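Local coordinates for protein putative methylase (Clostridium difficile, PDB 3LDU) that binds GTP in a Rossmann-like methyltransferase domain and probably methylates guanines of ribosomal RNA, at residues N53-C58 / K246-K251; G186-T191 / A214-N219; K19-E24 / G38-K43. All blocks are in the same frame, centred on the assembly; numbering follows the deposited sequence. Where two conformers were deposited one is given.

Interaction 1 of 3, residues N53-C58 / K246-K251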
loop_
_atom_site.group_PDB
_atom_site.type_symbol
_atom_site.label_atom_id
_atom_site.label_comp_id
_atom_site.label_asym_id
_atom_site.label_seq_id
_atom_site.Cartn_x
_atom_site.Cartn_y
_atom_site.Cartn_z
ATOM N N ASN A 53 -8.637 -6.791 -2.112
ATOM C CA ASN A 53 -8.969 -5.434 -1.693
ATOM C C ASN A 53 -9.184 -5.336 -0.185
ATOM O O ASN A 53 -8.787 -4.356 0.448
ATOM C CB ASN A 53 -10.234 -4.950 -2.424
ATOM C CG ASN A 53 -9.935 -4.495 -3.823
ATOM O OD1 ASN A 53 -9.259 -3.487 -4.019
ATOM N ND2 ASN A 53 -10.424 -5.239 -4.816
HETATM N N MSE A 54 -9.793 -6.364 0.395
HETATM C CA MSE A 54 -10.126 -6.328 1.820
HETATM C C MSE A 54 -8.887 -6.401 2.705
HETATM O O MSE A 54 -8.799 -5.715 3.739
HETATM C CB MSE A 54 -11.050 -7.492 2.173
HETATM C CG MSE A 54 -11.458 -7.562 3.639
HETATM SE SE MSE A 54 -12.432 -5.977 4.264
HETATM C CE MSE A 54 -13.523 -5.643 2.756
ATOM N N TRP A 55 -7.944 -7.249 2.300
ATOM C CA TRP A 55 -6.887 -7.700 3.201
ATOM C C TRP A 55 -5.479 -7.185 2.901
ATOM O O TRP A 55 -4.653 -7.104 3.812
ATOM C CB TRP A 55 -6.870 -9.239 3.266
ATOM C CG TRP A 55 -7.975 -9.793 4.126
ATOM C CD1 TRP A 55 -9.152 -10.364 3.704
ATOM C CD2 TRP A 55 -8.026 -9.768 5.552
ATOM N NE1 TRP A 55 -9.914 -10.718 4.796
ATOM C CE2 TRP A 55 -9.248 -10.361 5.940
ATOM C CE3 TRP A 55 -7.152 -9.313 6.551
ATOM C CZ2 TRP A 55 -9.612 -10.513 7.278
ATOM C CZ3 TRP A 55 -7.516 -9.457 7.870
ATOM C CH2 TRP A 55 -8.734 -10.052 8.226
ATOM N N LEU A 56 -5.182 -6.851 1.647
ATOM C CA LEU A 56 -3.803 -6.462 1.333
ATOM C C LEU A 56 -3.457 -5.063 1.867
ATOM O O LEU A 56 -4.114 -4.074 1.514
ATOM C CB LEU A 56 -3.563 -6.545 -0.185
ATOM C CG LEU A 56 -3.704 -7.945 -0.770
ATOM C CD1 LEU A 56 -3.509 -7.879 -2.294
ATOM C CD2 LEU A 56 -2.705 -8.916 -0.136
ATOM N N ARG A 57 -2.420 -4.986 2.709
ATOM C CA ARG A 57 -1.991 -3.725 3.320
ATOM C C ARG A 57 -0.884 -3.028 2.547
ATOM O O ARG A 57 -0.672 -1.833 2.725
ATOM C CB ARG A 57 -1.507 -3.962 4.752
ATOM C CG ARG A 57 -2.482 -4.743 5.600
ATOM C CD ARG A 57 -2.010 -4.886 7.032
ATOM N NE ARG A 57 -2.795 -5.889 7.751
ATOM C CZ ARG A 57 -3.862 -5.609 8.485
ATOM N NH1 ARG A 57 -4.282 -4.346 8.602
ATOM N NH2 ARG A 57 -4.517 -6.590 9.088
ATOM N N CYS A 58 -0.186 -3.769 1.686
ATOM C CA CYS A 58 0.952 -3.206 0.949
ATOM C C CYS A 58 0.704 -2.993 -0.546
ATOM O O CYS A 58 1.576 -2.527 -1.270
ATOM C CB CYS A 58 2.189 -4.071 1.171
ATOM S SG CYS A 58 2.726 -4.049 2.915
ATOM N N LYS A 246 -18.178 -9.575 5.927
ATOM C CA LYS A 246 -18.656 -10.142 7.184
ATOM C C LYS A 246 -17.564 -11.002 7.830
ATOM O O LYS A 246 -17.377 -10.977 9.047
ATOM C CB LYS A 246 -19.919 -10.976 6.967
ATOM C CG LYS A 246 -20.690 -11.248 8.247
ATOM C CD LYS A 246 -21.330 -9.976 8.798
ATOM C CE LYS A 246 -22.463 -9.488 7.900
ATOM N NZ LYS A 246 -23.191 -8.319 8.473
ATOM N N ASP A 247 -16.866 -11.775 7.002
ATOM C CA ASP A 247 -15.773 -12.620 7.455
ATOM C C ASP A 247 -14.699 -11.746 8.095
ATOM O O ASP A 247 -14.181 -12.072 9.165
ATOM C CB ASP A 247 -15.180 -13.390 6.270
ATOM C CG ASP A 247 -13.993 -14.254 6.661
ATOM O OD1 ASP A 247 -14.128 -15.082 7.585
ATOM O OD2 ASP A 247 -12.926 -14.110 6.026
ATOM N N ALA A 248 -14.372 -10.632 7.445
ATOM C CA ALA A 248 -13.338 -9.743 7.979
ATOM C C ALA A 248 -13.748 -9.154 9.319
ATOM O O ALA A 248 -12.933 -9.063 10.238
ATOM C CB ALA A 248 -12.978 -8.642 6.988
ATOM N N PHE A 249 -15.014 -8.763 9.447
ATOM C CA PHE A 249 -15.483 -8.242 10.724
ATOM C C PHE A 249 -15.317 -9.278 11.841
ATOM O O PHE A 249 -14.876 -8.954 12.951
ATOM C CB PHE A 249 -16.937 -7.777 10.628
ATOM C CG PHE A 249 -17.470 -7.232 11.911
ATOM C CD1 PHE A 249 -17.111 -5.965 12.339
ATOM C CD2 PHE A 249 -18.321 -7.988 12.699
ATOM C CE1 PHE A 249 -17.596 -5.462 13.532
ATOM C CE2 PHE A 249 -18.810 -7.492 13.894
ATOM C CZ PHE A 249 -18.448 -6.229 14.310
ATOM N N ASN A 250 -15.652 -10.524 11.525
ATOM C CA ASN A 250 -15.602 -11.621 12.488
ATOM C C ASN A 250 -14.178 -12.027 12.863
ATOM O O ASN A 250 -13.955 -12.665 13.896
ATOM C CB ASN A 250 -16.365 -12.838 11.948
ATOM C CG ASN A 250 -17.872 -12.612 11.886
ATOM O OD1 ASN A 250 -18.556 -13.162 11.023
ATOM N ND2 ASN A 250 -18.396 -11.805 12.807
ATOM N N LYS A 251 -13.217 -11.657 12.021
ATOM C CA LYS A 251 -11.823 -12.030 12.246
ATOM C C LYS A 251 -11.081 -11.039 13.135
ATOM O O LYS A 251 -9.953 -11.302 13.540
ATOM C CB LYS A 251 -11.080 -12.199 10.922
ATOM C CG LYS A 251 -11.535 -13.393 10.095
ATOM C CD LYS A 251 -10.442 -14.447 10.002
ATOM C CE LYS A 251 -10.616 -15.337 8.771
ATOM N NZ LYS A 251 -11.731 -16.320 8.895
HETATM O O HOH W 1 -12.427 -11.895 4.758
#

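Interaction 2 of 3, residues G186-T191 / A214-N219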
loop_
_atom_site.group_PDB
_atom_site.type_symbol
_atom_site.label_atom_id
_atom_site.label_comp_id
_atom_site.label_asym_id
_atom_site.label_seq_id
_atom_site.Cartn_x
_atom_site.Cartn_y
_atom_site.Cartn_z
ATOM N N GLY A 186 4.219 -1.883 5.483
ATOM C CA GLY A 186 5.394 -2.628 5.055
ATOM C C GLY A 186 6.532 -2.515 6.064
ATOM O O GLY A 186 7.261 -3.472 6.294
ATOM N N LEU A 187 6.683 -1.338 6.653
ATOM C CA LEU A 187 7.695 -1.150 7.692
ATOM C C LEU A 187 7.441 -2.114 8.855
ATOM O O LEU A 187 8.352 -2.788 9.312
ATOM C CB LEU A 187 7.680 0.296 8.180
ATOM C CG LEU A 187 8.662 1.319 7.615
ATOM C CD1 LEU A 187 9.087 1.061 6.168
ATOM C CD2 LEU A 187 8.172 2.756 7.841
ATOM N N ILE A 188 6.194 -2.179 9.331
ATOM C CA ILE A 188 5.869 -3.092 10.417
ATOM C C ILE A 188 6.227 -4.538 10.053
ATOM O O ILE A 188 6.816 -5.277 10.847
ATOM C CB ILE A 188 4.377 -3.060 10.792
ATOM C CG1 ILE A 188 3.900 -1.630 11.086
ATOM C CG2 ILE A 188 4.122 -3.968 12.005
ATOM C CD1 ILE A 188 4.741 -0.916 12.121
ATOM N N TYR A 189 5.827 -4.937 8.847
ATOM C CA TYR A 189 6.068 -6.287 8.356
ATOM C C TYR A 189 7.554 -6.641 8.260
ATOM O O TYR A 189 7.922 -7.827 8.301
ATOM C CB TYR A 189 5.443 -6.428 6.969
ATOM C CG TYR A 189 3.945 -6.643 6.928
ATOM C CD1 TYR A 189 3.275 -7.337 7.933
ATOM C CD2 TYR A 189 3.209 -6.204 5.840
ATOM C CE1 TYR A 189 1.884 -7.555 7.841
ATOM C CE2 TYR A 189 1.847 -6.413 5.751
ATOM C CZ TYR A 189 1.196 -7.085 6.744
ATOM O OH TYR A 189 -0.161 -7.279 6.615
ATOM N N LEU A 190 8.399 -5.622 8.091
ATOM C CA LEU A 190 9.845 -5.834 8.011
ATOM C C LEU A 190 10.481 -6.041 9.381
ATOM O O LEU A 190 11.664 -6.336 9.474
ATOM C CB LEU A 190 10.541 -4.677 7.287
ATOM C CG LEU A 190 10.372 -4.663 5.769
ATOM C CD1 LEU A 190 10.682 -3.301 5.160
ATOM C CD2 LEU A 190 11.226 -5.749 5.129
ATOM N N THR A 191 9.695 -5.891 10.443
ATOM C CA THR A 191 10.194 -6.109 11.797
ATOM C C THR A 191 9.561 -7.347 12.420
ATOM O O THR A 191 8.569 -7.878 11.908
ATOM C CB THR A 191 9.855 -4.918 12.715
ATOM O OG1 THR A 191 8.481 -5.009 13.120
ATOM C CG2 THR A 191 10.131 -3.590 12.010
ATOM N N ALA A 214 -1.406 -1.202 15.008
ATOM C CA ALA A 214 -2.552 -1.623 15.807
ATOM C C ALA A 214 -3.484 -2.492 14.951
ATOM O O ALA A 214 -3.967 -3.522 15.414
ATOM C CB ALA A 214 -3.316 -0.409 16.356
HETATM N N MSE A 215 -3.747 -2.082 13.709
HETATM C CA MSE A 215 -4.667 -2.874 12.868
HETATM C C MSE A 215 -4.114 -4.264 12.548
HETATM O O MSE A 215 -4.842 -5.255 12.564
HETATM C CB MSE A 215 -5.054 -2.112 11.602
HETATM C CG MSE A 215 -5.831 -0.838 11.904
HETATM SE SE MSE A 215 -6.123 0.051 10.175
HETATM C CE MSE A 215 -7.231 -1.304 9.373
ATOM N N ILE A 216 -2.812 -4.339 12.303
ATOM C CA ILE A 216 -2.156 -5.632 12.161
ATOM C C ILE A 216 -2.317 -6.456 13.438
ATOM O O ILE A 216 -2.684 -7.627 13.380
ATOM C CB ILE A 216 -0.661 -5.454 11.791
ATOM C CG1 ILE A 216 -0.547 -4.907 10.365
ATOM C CG2 ILE A 216 0.099 -6.765 11.916
ATOM C CD1 ILE A 216 0.819 -4.354 10.028
ATOM N N GLY A 217 -2.062 -5.831 14.588
ATOM C CA GLY A 217 -2.166 -6.493 15.876
ATOM C C GLY A 217 -3.516 -7.094 16.239
ATOM O O GLY A 217 -3.566 -8.147 16.874
ATOM N N ILE A 218 -4.610 -6.434 15.868
ATOM C CA ILE A 218 -5.936 -6.990 16.140
ATOM C C ILE A 218 -6.533 -7.677 14.911
ATOM O O ILE A 218 -7.699 -8.055 14.914
ATOM C CB ILE A 218 -6.918 -5.928 16.683
ATOM C CG1 ILE A 218 -7.117 -4.795 15.674
ATOM C CG2 ILE A 218 -6.416 -5.382 18.017
ATOM C CD1 ILE A 218 -8.258 -3.855 16.045
ATOM N N ASN A 219 -5.718 -7.843 13.871
ATOM C CA ASN A 219 -6.154 -8.476 12.615
ATOM C C ASN A 219 -7.374 -7.782 12.005
ATOM O O ASN A 219 -8.316 -8.431 11.547
ATOM C CB ASN A 219 -6.442 -9.971 12.831
ATOM C CG ASN A 219 -6.416 -10.767 11.536
ATOM O OD1 ASN A 219 -5.635 -10.479 10.630
ATOM N ND2 ASN A 219 -7.268 -11.779 11.448
#

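Interaction 3 of 3, residues K19-E24 / G38-K43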
loop_
_atom_site.group_PDB
_atom_site.type_symbol
_atom_site.label_atom_id
_atom_site.label_comp_id
_atom_site.label_asym_id
_atom_site.label_seq_id
_atom_site.Cartn_x
_atom_site.Cartn_y
_atom_site.Cartn_z
ATOM N N LYS A 19 8.474 -7.943 -1.685
ATOM C CA LYS A 19 8.583 -9.103 -0.802
ATOM C C LYS A 19 7.470 -9.137 0.251
ATOM O O LYS A 19 6.908 -10.194 0.531
ATOM C CB LYS A 19 9.948 -9.115 -0.101
ATOM C CG LYS A 19 10.780 -10.343 -0.382
ATOM C CD LYS A 19 11.205 -10.400 -1.835
ATOM C CE LYS A 19 12.612 -10.969 -1.957
ATOM N NZ LYS A 19 13.594 -10.144 -1.195
HETATM N N MSE A 20 7.161 -7.981 0.842
HETATM C CA MSE A 20 6.100 -7.912 1.839
HETATM C C MSE A 20 4.756 -8.189 1.197
HETATM O O MSE A 20 3.951 -8.922 1.753
HETATM C CB MSE A 20 6.044 -6.549 2.518
HETATM C CG MSE A 20 7.194 -6.296 3.459
HETATM SE SE MSE A 20 8.799 -5.752 2.538
HETATM C CE MSE A 20 8.444 -5.896 0.663
ATOM N N LEU A 21 4.519 -7.591 0.036
ATOM C CA LEU A 21 3.244 -7.812 -0.681
ATOM C C LEU A 21 3.093 -9.278 -1.097
ATOM O O LEU A 21 2.023 -9.867 -0.974
ATOM C CB LEU A 21 3.151 -6.911 -1.908
ATOM C CG LEU A 21 1.883 -7.032 -2.778
ATOM C CD1 LEU A 21 0.597 -6.999 -1.933
ATOM C CD2 LEU A 21 1.874 -5.918 -3.790
ATOM N N ALA A 22 4.172 -9.875 -1.586
ATOM C CA ALA A 22 4.121 -11.272 -1.995
ATOM C C ALA A 22 3.780 -12.169 -0.810
ATOM O O ALA A 22 3.016 -13.133 -0.942
ATOM C CB ALA A 22 5.442 -11.692 -2.626
ATOM N N ARG A 23 4.330 -11.833 0.351
ATOM C CA ARG A 23 4.086 -12.596 1.559
ATOM C C ARG A 23 2.601 -12.505 1.942
ATOM O O ARG A 23 1.991 -13.504 2.327
ATOM C CB ARG A 23 4.980 -12.044 2.672
ATOM C CG ARG A 23 4.886 -12.726 3.998
ATOM C CD ARG A 23 5.843 -12.023 4.958
ATOM N NE ARG A 23 7.228 -12.062 4.481
ATOM C CZ ARG A 23 8.214 -11.311 4.978
ATOM N NH1 ARG A 23 7.968 -10.440 5.947
ATOM N NH2 ARG A 23 9.446 -11.419 4.491
ATOM N N GLU A 24 2.026 -11.308 1.828
ATOM C CA GLU A 24 0.606 -11.106 2.144
ATOM C C GLU A 24 -0.283 -11.939 1.214
ATOM O O GLU A 24 -1.262 -12.552 1.646
ATOM C CB GLU A 24 0.209 -9.645 1.933
ATOM C CG GLU A 24 0.753 -8.643 2.935
ATOM C CD GLU A 24 0.010 -7.318 2.810
ATOM O OE1 GLU A 24 -0.875 -7.062 3.647
ATOM O OE2 GLU A 24 0.267 -6.566 1.846
ATOM N N GLY A 38 7.829 -3.321 -8.645
ATOM C CA GLY A 38 6.624 -2.524 -8.503
ATOM C C GLY A 38 5.296 -3.220 -8.786
ATOM O O GLY A 38 4.253 -2.574 -8.727
ATOM N N ARG A 39 5.299 -4.516 -9.090
ATOM C CA ARG A 39 4.029 -5.219 -9.313
ATOM C C ARG A 39 4.099 -6.740 -9.189
ATOM O O ARG A 39 4.999 -7.382 -9.735
ATOM C CB ARG A 39 3.390 -4.820 -10.652
ATOM C CG ARG A 39 4.301 -4.920 -11.867
ATOM C CD ARG A 39 3.492 -4.913 -13.166
ATOM N NE ARG A 39 2.554 -3.794 -13.228
ATOM C CZ ARG A 39 1.586 -3.665 -14.134
ATOM N NH1 ARG A 39 1.417 -4.588 -15.074
ATOM N NH2 ARG A 39 0.782 -2.611 -14.098
ATOM N N ILE A 40 3.134 -7.305 -8.472
ATOM C CA ILE A 40 3.010 -8.749 -8.341
ATOM C C ILE A 40 1.794 -9.213 -9.146
ATOM O O ILE A 40 0.719 -8.615 -9.057
ATOM C CB ILE A 40 2.781 -9.159 -6.861
ATOM C CG1 ILE A 40 3.872 -8.581 -5.947
ATOM C CG2 ILE A 40 2.743 -10.663 -6.731
ATOM C CD1 ILE A 40 5.242 -9.103 -6.272
ATOM N N THR A 41 1.965 -10.280 -9.915
ATOM C CA THR A 41 0.855 -10.901 -10.637
ATOM C C THR A 41 0.552 -12.237 -9.980
ATOM O O THR A 41 1.464 -13.016 -9.702
ATOM C CB THR A 41 1.209 -11.112 -12.117
ATOM O OG1 THR A 41 1.547 -9.847 -12.704
ATOM C CG2 THR A 41 0.031 -11.733 -12.871
ATOM N N TYR A 42 -0.720 -12.484 -9.693
ATOM C CA TYR A 42 -1.118 -13.682 -8.959
ATOM C C TYR A 42 -2.462 -14.248 -9.419
ATOM O O TYR A 42 -3.293 -13.539 -9.995
ATOM C CB TYR A 42 -1.113 -13.430 -7.439
ATOM C CG TYR A 42 -1.927 -12.234 -6.957
ATOM C CD1 TYR A 42 -3.050 -12.417 -6.172
ATOM C CD2 TYR A 42 -1.553 -10.932 -7.268
ATOM C CE1 TYR A 42 -3.801 -11.337 -5.719
ATOM C CE2 TYR A 42 -2.300 -9.830 -6.817
ATOM C CZ TYR A 42 -3.419 -10.049 -6.044
ATOM O OH TYR A 42 -4.159 -8.981 -5.588
ATOM N N LYS A 43 -2.652 -15.540 -9.169
ATOM C CA LYS A 43 -3.871 -16.248 -9.552
ATOM C C LYS A 43 -4.700 -16.474 -8.306
ATOM O O LYS A 43 -4.154 -16.795 -7.250
ATOM C CB LYS A 43 -3.533 -17.611 -10.160
ATOM C CG LYS A 43 -3.832 -17.730 -11.641
ATOM C CD LYS A 43 -3.478 -19.118 -12.158
ATOM C CE LYS A 43 -4.565 -20.125 -11.830
ATOM N NZ LYS A 43 -5.811 -19.834 -12.596
#

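Interaction 1 of 3, residues N53-C58 / K246-K251
Ala248 of helix 238-251 meets both Met54 and Trp55 near the end of helix 48-55. Its methyl carbon CB lies 3.8 Å from Met54 CG and equally near the selenium atom SE of this selenomethionine. It also comes 3.9 Å from Trp55 CZ2, at a slant that is neither over the ring face nor at its edge. Farther along the helix, Lys251 CB sits at the edge of the indole, 4.2 Å from Trp55 CH2 and close to the ring plane. The two side chains cross there at about a right angle.

The polar link runs through one water. Trp55 NE1 donates to it over 2.8 Å, with the oxygen in the plane of the ring. The same water donates to Asp247 OD2 at 2.6 Å. Asp247 is also held from its own helix: Lys251 NZ forms a salt bridge to Asp247 OD1 at 3.0 Å, and OD1 accepts with its syn lone pair. The carboxylate thus joins the water to the ammonium group, and the indole N-H has a partner.

Torsions explain the reach of Met54. CG stands anti to the backbone N (chi1 180°), and bends at chi2 and chi3 fold the chain, with CG and SE both against the alanine methyl.

Apolar packing and a water bridge therefore join helix 48-55, in the RlmL ferredoxin-like region, to helix 238-251, in the methyltransferase region. Met54 also packs on Trp241, Val244 and Arg245 of helix 238-251. Trp55 touches Asn219, just beyond helix 208-217, and Arg57 reaches Ala185 and Tyr189 of helix 181-189.

Interaction 2 of 3, residues G186-T191 / A214-N219
The Tyr189 ring receives the tip of Ile216 over one face. The methyl carbon Ile216 CD1 lies 4.0 Å from Tyr189 CE1, and the two side chains run obliquely to each other. At the phenol end, Tyr189 OH is hydrogen-bonded to Glu24 of helix 18-27, so the ring is held at its far end as well as by its own helix.

The same methyl serves a second residue. Ile216 CD1 is 3.9 Å from Ile188 CB and about as far from Ile188 CG2. These two isoleucines lie alongside each other and point opposite ways. The reach of Ile216 comes from an extended chain, with CD1 anti to CA (chi2 165°). One methyl therefore fills the angle between the tyrosine ring and the branched carbon of Ile188.

Ile188 O accepts two bonds, from Thr191 N and from Thr191 OG1 at 2.8 Å. The hydroxyl lies in the carbonyl plane, on a lone pair. Across the contact, helix 208-217 ends in a Schellman motif, with Asn219 at positive phi as its C-prime residue.

The contact joins helices 181-189 and 208-217 of the Rossmann-like methyltransferase domain, with the side chain of Ile188 about 10 Å from the bound GTP. Ile188 also packs on Ile306 of strand 304-307, and helix 18-27 meets Tyr189 through Met20.

Interaction 3 of 3, residues K19-E24 / G38-K43
Leu21 and Ile40 make the main apolar contact between helix 18-27 and strand 39-44. Ile40 CG1 lies 4.0 Å from Leu21 CD2 and at a similar distance from Leu21 CG. The two side chains overlap from opposing directions, so the leucine fork lies beside the isoleucine stem. Leu21 CG is anti to the backbone N (chi1 179°), which extends the side chain toward the strand. Ala22 adds a looser touch: its CB is 4.5 Å from Ile40 CD1. Ile32 of strand 31-36 packs against both Ala22 and Ile40, and Ile25 of the helix also touches Ile40.

The hydrogen bonds of the backbone stay on each side of the contact. In the helix, Arg23 N bonds to Lys19 O at 3.1 Å, and Glu24 N to Met20 O at 3.1 Å. In the strand, Ile40 pairs through its backbone with Ser11 of strand 7-12, while Thr41 pairs with strand 31-36.

The one charged group to note is Glu24, whose two carboxylate oxygens receive Arg57 N and Cys58 N.

The contact seats helix 18-27 on one face of the sheet in the RlmL ferredoxin-like region. It is wholly apolar and rests mainly on Leu21 against Ile40, with Ala22 at a looser distance. With no polar bond between helix and strand to fix direction, the pairing relies on shape and burial.

How the interactions relate
From the N terminus, interaction 3 closes first, a short loop from helix 18-27 through strand 31-36 to strand 39-44. It ties a helix to the sheet of the RlmL ferredoxin-like region. Helix 48-55 follows at once and opens interaction 1. That contact closes the longest of the three loops, with 187 residues between its segments, and ties the ferredoxin-like region to the methyltransferase region. Interaction 2 is nested inside it, closing a short loop that ties helix to helix within the methyltransferase region. Interaction 3 is in series with both. Glu24, in a segment of interaction 3, meets segments of the other two contacts. Arg57 of interaction 1 also packs on Ile216 of interaction 2.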